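Local coordinates for M32 carboxypeptidase (Pyrococcus furiosus, PDB 1KA2), which removes amino acids one by one from the C-terminus of peptides with broad specificity, as a cobalt-dependent, homodimeric metallocarboxypeptidase of the M32 family, at residues F271-Y276 against S300-W305; A237-T242 against T252-G257. All coordinates share one frame; numbering follows the deposited sequence.

Interaction 1: residues F271-Y276 against S300-W305. With MG (magnesium ion), chain B.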
ATOM      1  N   PHE A 271       2.480  16.592  11.230  1.00 28.38           N
ATOM      2  CA  PHE A 271       1.131  16.597  11.795  1.00 27.75           C
ATOM      3  C   PHE A 271       0.360  17.791  11.231  1.00 28.95           C
ATOM      4  O   PHE A 271      -0.839  17.690  10.922  1.00 30.39           O
ATOM      5  CB  PHE A 271       1.177  16.709  13.326  1.00 29.04           C
ATOM      6  CG  PHE A 271      -0.149  17.067  13.943  1.00 29.71           C
ATOM      7  CD1 PHE A 271      -1.135  16.101  14.119  1.00 29.93           C
ATOM      8  CD2 PHE A 271      -0.435  18.389  14.282  1.00 30.53           C
ATOM      9  CE1 PHE A 271      -2.394  16.444  14.620  1.00 30.09           C
ATOM     10  CE2 PHE A 271      -1.689  18.746  14.784  1.00 31.38           C
ATOM     11  CZ  PHE A 271      -2.674  17.768  14.952  1.00 30.94           C
ATOM     12  N   GLY A 272       1.051  18.923  11.103  1.00 27.78           N
ATOM     13  CA  GLY A 272       0.419  20.127  10.587  1.00 28.50           C
ATOM     14  C   GLY A 272      -0.131  19.937   9.190  1.00 30.97           C
ATOM     15  O   GLY A 272      -1.192  20.467   8.846  1.00 29.35           O
ATOM     16  N   HIS A 273       0.605  19.191   8.372  1.00 31.53           N
ATOM     17  CA  HIS A 273       0.175  18.899   7.016  1.00 32.28           C
ATOM     18  C   HIS A 273      -1.060  18.012   7.069  1.00 30.44           C
ATOM     19  O   HIS A 273      -2.048  18.248   6.370  1.00 28.64           O
ATOM     20  CB  HIS A 273       1.261  18.135   6.248  1.00 32.70           C
ATOM     21  CG  HIS A 273       2.400  18.980   5.778  1.00 32.92           C
ATOM     22  ND1 HIS A 273       2.238  20.026   4.895  1.00 31.99           N
ATOM     23  CD2 HIS A 273       3.728  18.898   6.023  1.00 33.69           C
ATOM     24  CE1 HIS A 273       3.415  20.551   4.616  1.00 30.82           C
ATOM     25  NE2 HIS A 273       4.335  19.884   5.288  1.00 33.22           N
ATOM     26  N   ALA A 274      -0.979  16.987   7.911  1.00 29.88           N
ATOM     27  CA  ALA A 274      -2.047  15.996   8.060  1.00 30.82           C
ATOM     28  C   ALA A 274      -3.381  16.550   8.555  1.00 30.23           C
ATOM     29  O   ALA A 274      -4.426  16.282   7.951  1.00 31.31           O
ATOM     30  CB  ALA A 274      -1.571  14.870   8.979  1.00 27.79           C
ATOM     31  N   LEU A 275      -3.351  17.319   9.646  1.00 32.34           N
ATOM     32  CA  LEU A 275      -4.573  17.897  10.219  1.00 29.80           C
ATOM     33  C   LEU A 275      -5.338  18.588   9.107  1.00 29.98           C
ATOM     34  O   LEU A 275      -6.560  18.468   8.991  1.00 31.59           O
ATOM     35  CB  LEU A 275      -4.234  18.910  11.322  1.00 30.09           C
ATOM     36  CG  LEU A 275      -5.440  19.608  11.977  1.00 30.13           C
ATOM     37  CD1 LEU A 275      -6.216  18.597  12.809  1.00 28.91           C
ATOM     38  CD2 LEU A 275      -4.978  20.747  12.859  1.00 28.24           C
ATOM     39  N   TYR A 276      -4.592  19.304   8.280  1.00 28.53           N
ATOM     40  CA  TYR A 276      -5.143  20.024   7.144  1.00 28.49           C
ATOM     41  C   TYR A 276      -5.962  19.088   6.239  1.00 28.36           C
ATOM     42  O   TYR A 276      -7.119  19.360   5.904  1.00 27.21           O
ATOM     43  CB  TYR A 276      -3.982  20.645   6.370  1.00 27.79           C
ATOM     44  CG  TYR A 276      -4.343  21.562   5.229  1.00 29.99           C
ATOM     45  CD1 TYR A 276      -5.668  21.765   4.831  1.00 29.31           C
ATOM     46  CD2 TYR A 276      -3.342  22.262   4.563  1.00 29.42           C
ATOM     47  CE1 TYR A 276      -5.977  22.660   3.790  1.00 31.36           C
ATOM     48  CE2 TYR A 276      -3.632  23.144   3.539  1.00 31.92           C
ATOM     49  CZ  TYR A 276      -4.939  23.347   3.149  1.00 32.44           C
ATOM     50  OH  TYR A 276      -5.174  24.235   2.110  1.00 30.53           O
ATOM     51  N   SER A 300       2.149  26.502   5.445  1.00 26.37           N
ATOM     52  CA  SER A 300       1.769  27.462   6.482  1.00 29.94           C
ATOM     53  C   SER A 300       1.217  26.657   7.666  1.00 29.50           C
ATOM     54  O   SER A 300       1.284  27.086   8.814  1.00 30.07           O
ATOM     55  CB  SER A 300       0.700  28.448   5.975  1.00 29.43           C
ATOM     56  OG  SER A 300      -0.557  27.822   5.803  1.00 27.28           O
ATOM     57  N   GLN A 301       0.682  25.474   7.376  1.00 30.87           N
ATOM     58  CA  GLN A 301       0.117  24.624   8.416  1.00 31.87           C
ATOM     59  C   GLN A 301       1.202  23.841   9.128  1.00 33.64           C
ATOM     60  O   GLN A 301       1.230  23.790  10.361  1.00 34.64           O
ATOM     61  CB  GLN A 301      -0.916  23.677   7.809  1.00 32.10           C
ATOM     62  CG  GLN A 301      -2.071  24.427   7.193  1.00 33.22           C
ATOM     63  CD  GLN A 301      -2.718  25.377   8.186  1.00 35.27           C
ATOM     64  OE1 GLN A 301      -3.351  24.949   9.151  1.00 34.60           O
ATOM     65  NE2 GLN A 301      -2.544  26.676   7.962  1.00 33.58           N
ATOM     66  N   SER A 302       2.102  23.237   8.357  1.00 33.11           N
ATOM     67  CA  SER A 302       3.185  22.466   8.949  1.00 33.20           C
ATOM     68  C   SER A 302       4.075  23.367   9.808  1.00 33.20           C
ATOM     69  O   SER A 302       4.480  22.978  10.900  1.00 33.14           O
ATOM     70  CB  SER A 302       4.029  21.797   7.858  1.00 30.47           C
ATOM     71  OG  SER A 302       4.641  22.756   7.006  1.00 31.00           O
ATOM     72  N   ARG A 303       4.385  24.564   9.309  1.00 33.87           N
ATOM     73  CA  ARG A 303       5.238  25.494  10.052  1.00 34.84           C
ATOM     74  C   ARG A 303       4.488  26.099  11.229  1.00 34.70           C
ATOM     75  O   ARG A 303       5.090  26.468  12.234  1.00 36.17           O
ATOM     76  CB  ARG A 303       5.751  26.611   9.144  1.00 34.90           C
ATOM     77  CG  ARG A 303       6.672  26.132   8.025  1.00 35.36           C
ATOM     78  CD  ARG A 303       7.947  25.470   8.571  1.00 35.54           C
ATOM     79  NE  ARG A 303       8.961  25.360   7.525  1.00 35.82           N
ATOM     80  CZ  ARG A 303      10.133  24.751   7.660  1.00 34.92           C
ATOM     81  NH1 ARG A 303      10.460  24.174   8.808  1.00 37.70           N
ATOM     82  NH2 ARG A 303      10.984  24.734   6.647  1.00 33.83           N
ATOM     83  N   PHE A 304       3.168  26.199  11.111  1.00 35.64           N
ATOM     84  CA  PHE A 304       2.382  26.732  12.212  1.00 33.18           C
ATOM     85  C   PHE A 304       2.581  25.815  13.414  1.00 33.73           C
ATOM     86  O   PHE A 304       2.952  26.269  14.499  1.00 32.64           O
ATOM     87  CB  PHE A 304       0.892  26.785  11.864  1.00 34.04           C
ATOM     88  CG  PHE A 304       0.050  27.448  12.933  1.00 34.31           C
ATOM     89  CD1 PHE A 304      -0.071  28.835  12.981  1.00 31.85           C
ATOM     90  CD2 PHE A 304      -0.581  26.688  13.913  1.00 32.87           C
ATOM     91  CE1 PHE A 304      -0.808  29.457  13.989  1.00 31.94           C
ATOM     92  CE2 PHE A 304      -1.325  27.302  14.931  1.00 32.75           C
ATOM     93  CZ  PHE A 304      -1.436  28.686  14.967  1.00 31.88           C
ATOM     94  N   TRP A 305       2.345  24.517  13.222  1.00 32.48           N
ATOM     95  CA  TRP A 305       2.499  23.571  14.319  1.00 28.24           C
ATOM     96  C   TRP A 305       3.943  23.365  14.746  1.00 30.16           C
ATOM     97  O   TRP A 305       4.239  23.256  15.944  1.00 30.09           O
ATOM     98  CB  TRP A 305       1.862  22.223  13.959  1.00 27.41           C
ATOM     99  CG  TRP A 305       0.382  22.328  13.922  1.00 26.71           C
ATOM    100  CD1 TRP A 305      -0.375  22.807  12.902  1.00 26.65           C
ATOM    101  CD2 TRP A 305      -0.513  22.106  15.013  1.00 26.34           C
ATOM    102  NE1 TRP A 305      -1.683  22.909  13.290  1.00 25.93           N
ATOM    103  CE2 TRP A 305      -1.796  22.485  14.585  1.00 23.71           C
ATOM    104  CE3 TRP A 305      -0.351  21.630  16.323  1.00 27.94           C
ATOM    105  CZ2 TRP A 305      -2.919  22.408  15.414  1.00 21.95           C
ATOM    106  CZ3 TRP A 305      -1.475  21.555  17.152  1.00 27.80           C
ATOM    107  CH2 TRP A 305      -2.737  21.944  16.688  1.00 23.99           C
TER
HETATM  108 MG    MG B 501       6.361  20.117   4.905  1.00 36.05          MG
HETATM  109  O   HOH W   1      -2.694  22.481  10.367  1.00 30.95           O
HETATM  110  O   HOH W   2       6.968  18.008   4.912  1.00 35.72           O
HETATM  111  O   HOH W   3       6.381  19.814   2.763  1.00 37.81           O
HETATM  112  O   HOH W   4       8.458  20.732   4.459  1.00 33.55           O
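Phe271 turns the edge of its ring into one face of the Trp305 indole in a T-shaped stack. The ring planes stand at 79°, with Phe271 CE2 3.5 Å from Trp305 CE3. Phe271 has CG anti to its backbone N (chi1 165°), which carries the ring out to the indole although its CB does not point there. Leu275 CD2 adds an apolar contact with Trp305 CZ2 at 3.7 Å. Between these groups and the metal the helices come close at Gly272, whose CA lies 4.0 Å from Ser302 CA. Gly272, having no side chain, lets the helices approach this closely. One water donates to Gly272 O and to Gln301 OE1, and takes a weak bond from Trp305 NE1. Gln301 OE1 is also hydrogen-bonded to His465. The bent Gln301 chain sets CG 3.6 Å from Tyr276 CD2.

On the metal side Ser302 CB sits over one face of the His273 imidazole in a CH-pi contact, 3.4 Å from the ring centroid. His273 NE2 binds the magnesium ion at 2.1 Å, and His273 ND1 is hydrogen-bonded to His298. Ser302 OG is hydrogen-bonded to the metal ligand Glu299. Helices 261-278 and 295-309 thus carry the HEXXH and Glu299 parts of the metal site. Helix 454-465 packs on Leu275, Gln301 and Trp305, while strand 241-243 touches His273 and Ala274.

Interaction 2: residues A237-T242 against T252-G257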
ATOM      1  N   ALA A 237      12.780   7.007   5.272  1.00 28.41           N
ATOM      2  CA  ALA A 237      14.027   7.754   5.143  1.00 30.37           C
ATOM      3  C   ALA A 237      13.855   9.258   5.376  1.00 30.82           C
ATOM      4  O   ALA A 237      14.700   9.886   6.006  1.00 30.41           O
ATOM      5  CB  ALA A 237      14.651   7.505   3.771  1.00 31.34           C
ATOM      6  N   HIS A 238      12.765   9.826   4.860  1.00 31.04           N
ATOM      7  CA  HIS A 238      12.476  11.251   5.014  1.00 32.81           C
ATOM      8  C   HIS A 238      11.009  11.436   5.391  1.00 31.87           C
ATOM      9  O   HIS A 238      10.125  10.856   4.769  1.00 32.55           O
ATOM     10  CB  HIS A 238      12.760  12.032   3.712  1.00 32.54           C
ATOM     11  CG  HIS A 238      14.137  11.830   3.161  1.00 35.76           C
ATOM     12  ND1 HIS A 238      14.454  10.798   2.300  1.00 37.38           N
ATOM     13  CD2 HIS A 238      15.292  12.506   3.372  1.00 35.60           C
ATOM     14  CE1 HIS A 238      15.740  10.845   2.010  1.00 35.01           C
ATOM     15  NE2 HIS A 238      16.273  11.872   2.647  1.00 35.68           N
ATOM     16  N   PRO A 239      10.736  12.258   6.414  1.00 32.44           N
ATOM     17  CA  PRO A 239       9.371  12.524   6.878  1.00 31.85           C
ATOM     18  C   PRO A 239       8.501  13.142   5.801  1.00 32.54           C
ATOM     19  O   PRO A 239       8.933  14.049   5.093  1.00 34.11           O
ATOM     20  CB  PRO A 239       9.578  13.490   8.039  1.00 31.22           C
ATOM     21  CG  PRO A 239      10.928  13.126   8.559  1.00 32.62           C
ATOM     22  CD  PRO A 239      11.722  12.912   7.291  1.00 29.96           C
ATOM     23  N   PHE A 240       7.277  12.642   5.677  1.00 31.51           N
ATOM     24  CA  PHE A 240       6.327  13.178   4.715  1.00 32.25           C
ATOM     25  C   PHE A 240       4.906  12.888   5.178  1.00 31.85           C
ATOM     26  O   PHE A 240       4.691  12.187   6.165  1.00 30.94           O
ATOM     27  CB  PHE A 240       6.566  12.595   3.308  1.00 33.07           C
ATOM     28  CG  PHE A 240       6.282  11.119   3.194  1.00 34.13           C
ATOM     29  CD1 PHE A 240       4.998  10.661   2.928  1.00 33.17           C
ATOM     30  CD2 PHE A 240       7.300  10.191   3.359  1.00 33.48           C
ATOM     31  CE1 PHE A 240       4.735   9.292   2.828  1.00 34.10           C
ATOM     32  CE2 PHE A 240       7.045   8.825   3.263  1.00 34.60           C
ATOM     33  CZ  PHE A 240       5.758   8.376   2.995  1.00 32.39           C
ATOM     34  N   THR A 241       3.942  13.451   4.460  1.00 32.39           N
ATOM     35  CA  THR A 241       2.535  13.268   4.767  1.00 30.82           C
ATOM     36  C   THR A 241       1.830  12.857   3.485  1.00 30.68           C
ATOM     37  O   THR A 241       2.117  13.401   2.421  1.00 30.82           O
ATOM     38  CB  THR A 241       1.899  14.589   5.280  1.00 31.14           C
ATOM     39  OG1 THR A 241       2.438  14.920   6.560  1.00 30.95           O
ATOM     40  CG2 THR A 241       0.380  14.466   5.374  1.00 28.99           C
ATOM     41  N   THR A 242       0.932  11.880   3.580  1.00 31.57           N
ATOM     42  CA  THR A 242       0.159  11.448   2.420  1.00 31.22           C
ATOM     43  C   THR A 242      -1.302  11.396   2.774  1.00 30.96           C
ATOM     44  O   THR A 242      -1.666  11.136   3.912  1.00 32.15           O
ATOM     45  CB  THR A 242       0.448  10.027   1.951  1.00 33.07           C
ATOM     46  OG1 THR A 242       1.441   9.420   2.785  1.00 34.10           O
ATOM     47  CG2 THR A 242       0.826  10.035   0.492  1.00 29.86           C
ATOM     48  N   THR A 252       5.044  10.162   8.454  1.00 29.52           N
ATOM     49  CA  THR A 252       6.176   9.370   8.894  1.00 28.97           C
ATOM     50  C   THR A 252       7.200  10.320   9.491  1.00 31.16           C
ATOM     51  O   THR A 252       7.122  11.536   9.311  1.00 30.78           O
ATOM     52  CB  THR A 252       6.853   8.618   7.729  1.00 29.19           C
ATOM     53  OG1 THR A 252       7.483   9.558   6.854  1.00 25.48           O
ATOM     54  CG2 THR A 252       5.835   7.826   6.941  1.00 29.11           C
ATOM     55  N   THR A 253       8.147   9.768  10.227  1.00 30.65           N
ATOM     56  CA  THR A 253       9.211  10.570  10.799  1.00 30.31           C
ATOM     57  C   THR A 253      10.394   9.651  10.708  1.00 29.17           C
ATOM     58  O   THR A 253      10.313   8.592  10.083  1.00 30.38           O
ATOM     59  CB  THR A 253       8.964  10.915  12.277  1.00 32.34           C
ATOM     60  OG1 THR A 253       9.996  11.806  12.734  1.00 32.37           O
ATOM     61  CG2 THR A 253       8.981   9.653  13.139  1.00 31.79           C
ATOM     62  N   ARG A 254      11.500  10.048  11.305  1.00 28.98           N
ATOM     63  CA  ARG A 254      12.656   9.184  11.304  1.00 31.32           C
ATOM     64  C   ARG A 254      13.330   9.393  12.630  1.00 32.65           C
ATOM     65  O   ARG A 254      13.148  10.429  13.268  1.00 33.30           O
ATOM     66  CB  ARG A 254      13.620   9.511  10.163  1.00 33.19           C
ATOM     67  CG  ARG A 254      14.292  10.847  10.263  1.00 36.30           C
ATOM     68  CD  ARG A 254      15.357  10.955   9.199  1.00 38.78           C
ATOM     69  NE  ARG A 254      15.768  12.339   9.005  1.00 41.26           N
ATOM     70  CZ  ARG A 254      15.879  12.920   7.816  1.00 42.77           C
ATOM     71  NH1 ARG A 254      15.609  12.236   6.711  1.00 37.91           N
ATOM     72  NH2 ARG A 254      16.264  14.191   7.733  1.00 44.80           N
ATOM     73  N   TYR A 255      14.090   8.394  13.049  1.00 31.56           N
ATOM     74  CA  TYR A 255      14.802   8.452  14.300  1.00 33.77           C
ATOM     75  C   TYR A 255      16.297   8.358  14.026  1.00 34.50           C
ATOM     76  O   TYR A 255      16.830   7.270  13.876  1.00 34.88           O
ATOM     77  CB  TYR A 255      14.334   7.306  15.201  1.00 33.09           C
ATOM     78  CG  TYR A 255      12.851   7.374  15.532  1.00 32.63           C
ATOM     79  CD1 TYR A 255      11.919   6.602  14.839  1.00 33.08           C
ATOM     80  CD2 TYR A 255      12.378   8.232  16.523  1.00 32.16           C
ATOM     81  CE1 TYR A 255      10.550   6.682  15.130  1.00 31.49           C
ATOM     82  CE2 TYR A 255      11.014   8.320  16.817  1.00 31.84           C
ATOM     83  CZ  TYR A 255      10.108   7.543  16.119  1.00 31.75           C
ATOM     84  OH  TYR A 255       8.764   7.627  16.419  1.00 31.41           O
ATOM     85  N   GLU A 256      16.954   9.515  13.929  1.00 36.80           N
ATOM     86  CA  GLU A 256      18.392   9.594  13.671  1.00 36.43           C
ATOM     87  C   GLU A 256      19.196   8.865  14.737  1.00 37.27           C
ATOM     88  O   GLU A 256      20.289   8.376  14.468  1.00 39.58           O
ATOM     89  CB  GLU A 256      18.875  11.052  13.642  1.00 38.24           C
ATOM     90  CG  GLU A 256      18.422  11.893  12.459  1.00 39.23           C
ATOM     91  CD  GLU A 256      17.037  12.448  12.645  1.00 41.20           C
ATOM     92  OE1 GLU A 256      16.460  12.237  13.732  1.00 42.96           O
ATOM     93  OE2 GLU A 256      16.527  13.097  11.711  1.00 40.86           O
ATOM     94  N   GLY A 257      18.665   8.823  15.953  1.00 36.27           N
ATOM     95  CA  GLY A 257      19.362   8.163  17.039  1.00 37.10           C
ATOM     96  C   GLY A 257      20.022   9.165  17.971  1.00 38.16           C
ATOM     97  O   GLY A 257      20.522   8.798  19.035  1.00 39.41           O
TER
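One backbone bond, Thr252 N to Phe240 O at 3.1 Å, joins the two chains just outside strand 241-243 of the antiparallel beta hairpin it forms with strand 248-253. The contact joins the HPF motif, His238 to Phe240, to Thr252 at the end of the DXRXT motif.

The Thr252 side chain works in two directions. Thr252 OG1 accepts a weak bond from Phe240 N at 3.3 Å and is also hydrogen-bonded to Ser236. The methyl Thr252 CG2 comes over one face of the Phe240 ring, 4.0 Å from Phe240 CZ. Phe240 CB points away from Thr252, but chi1 of 67° puts CG between the backbone N and the carbonyl carbon and swings the ring back over the threonine.

Pro239 packs against the opposing backbone. Pro239 CB is 3.4 Å from Thr252 O and Pro239 CG is 3.8 Å from Thr253 CA. Pro239 CD lies over one face of the Arg254 guanidinium, toward its rim. The Arg254 chain is extended from CG to NE and reaches back toward Ala237. The His238 ring is turned 71° from the guanidinium plane, and His238 CD2 comes 3.4 Å from Arg254 NH1.

Two bonds in the guanidinium plane help to fix the rotation of this group. Arg254 NE forms a salt bridge with Glu256 OE2 and meets it from above the carboxylate plane. At a different edge of the group, Arg254 NH1 donates to Ala237 O at 2.6 Å, in the carbonyl plane, with an N-H...O angle of 149°.

Along the chain interaction 2 comes first, and helix 261-278 of interaction 1 is the next element after its strand 248-253. The two centres are 15 Å apart, yet the contacts touch through Thr241. Thr241 OG1 lies 3.4 Å from His273 CB, and Thr241 CG2 packs on Ala274 N at 3.8 Å. Thr241 OG1 is also hydrogen-bonded to Glu270, the predicted proton donor/acceptor, so the hairpin probably helps to position this residue. The nearest side-chain atoms of Pro239 and Glu270 are about 4 Å apart. Interaction 1 supplies the ligand His273, and His269 and Glu299 complete the protein part of the magnesium site. The nearest Phe240 side-chain atom is about 8 Å from the magnesium ion.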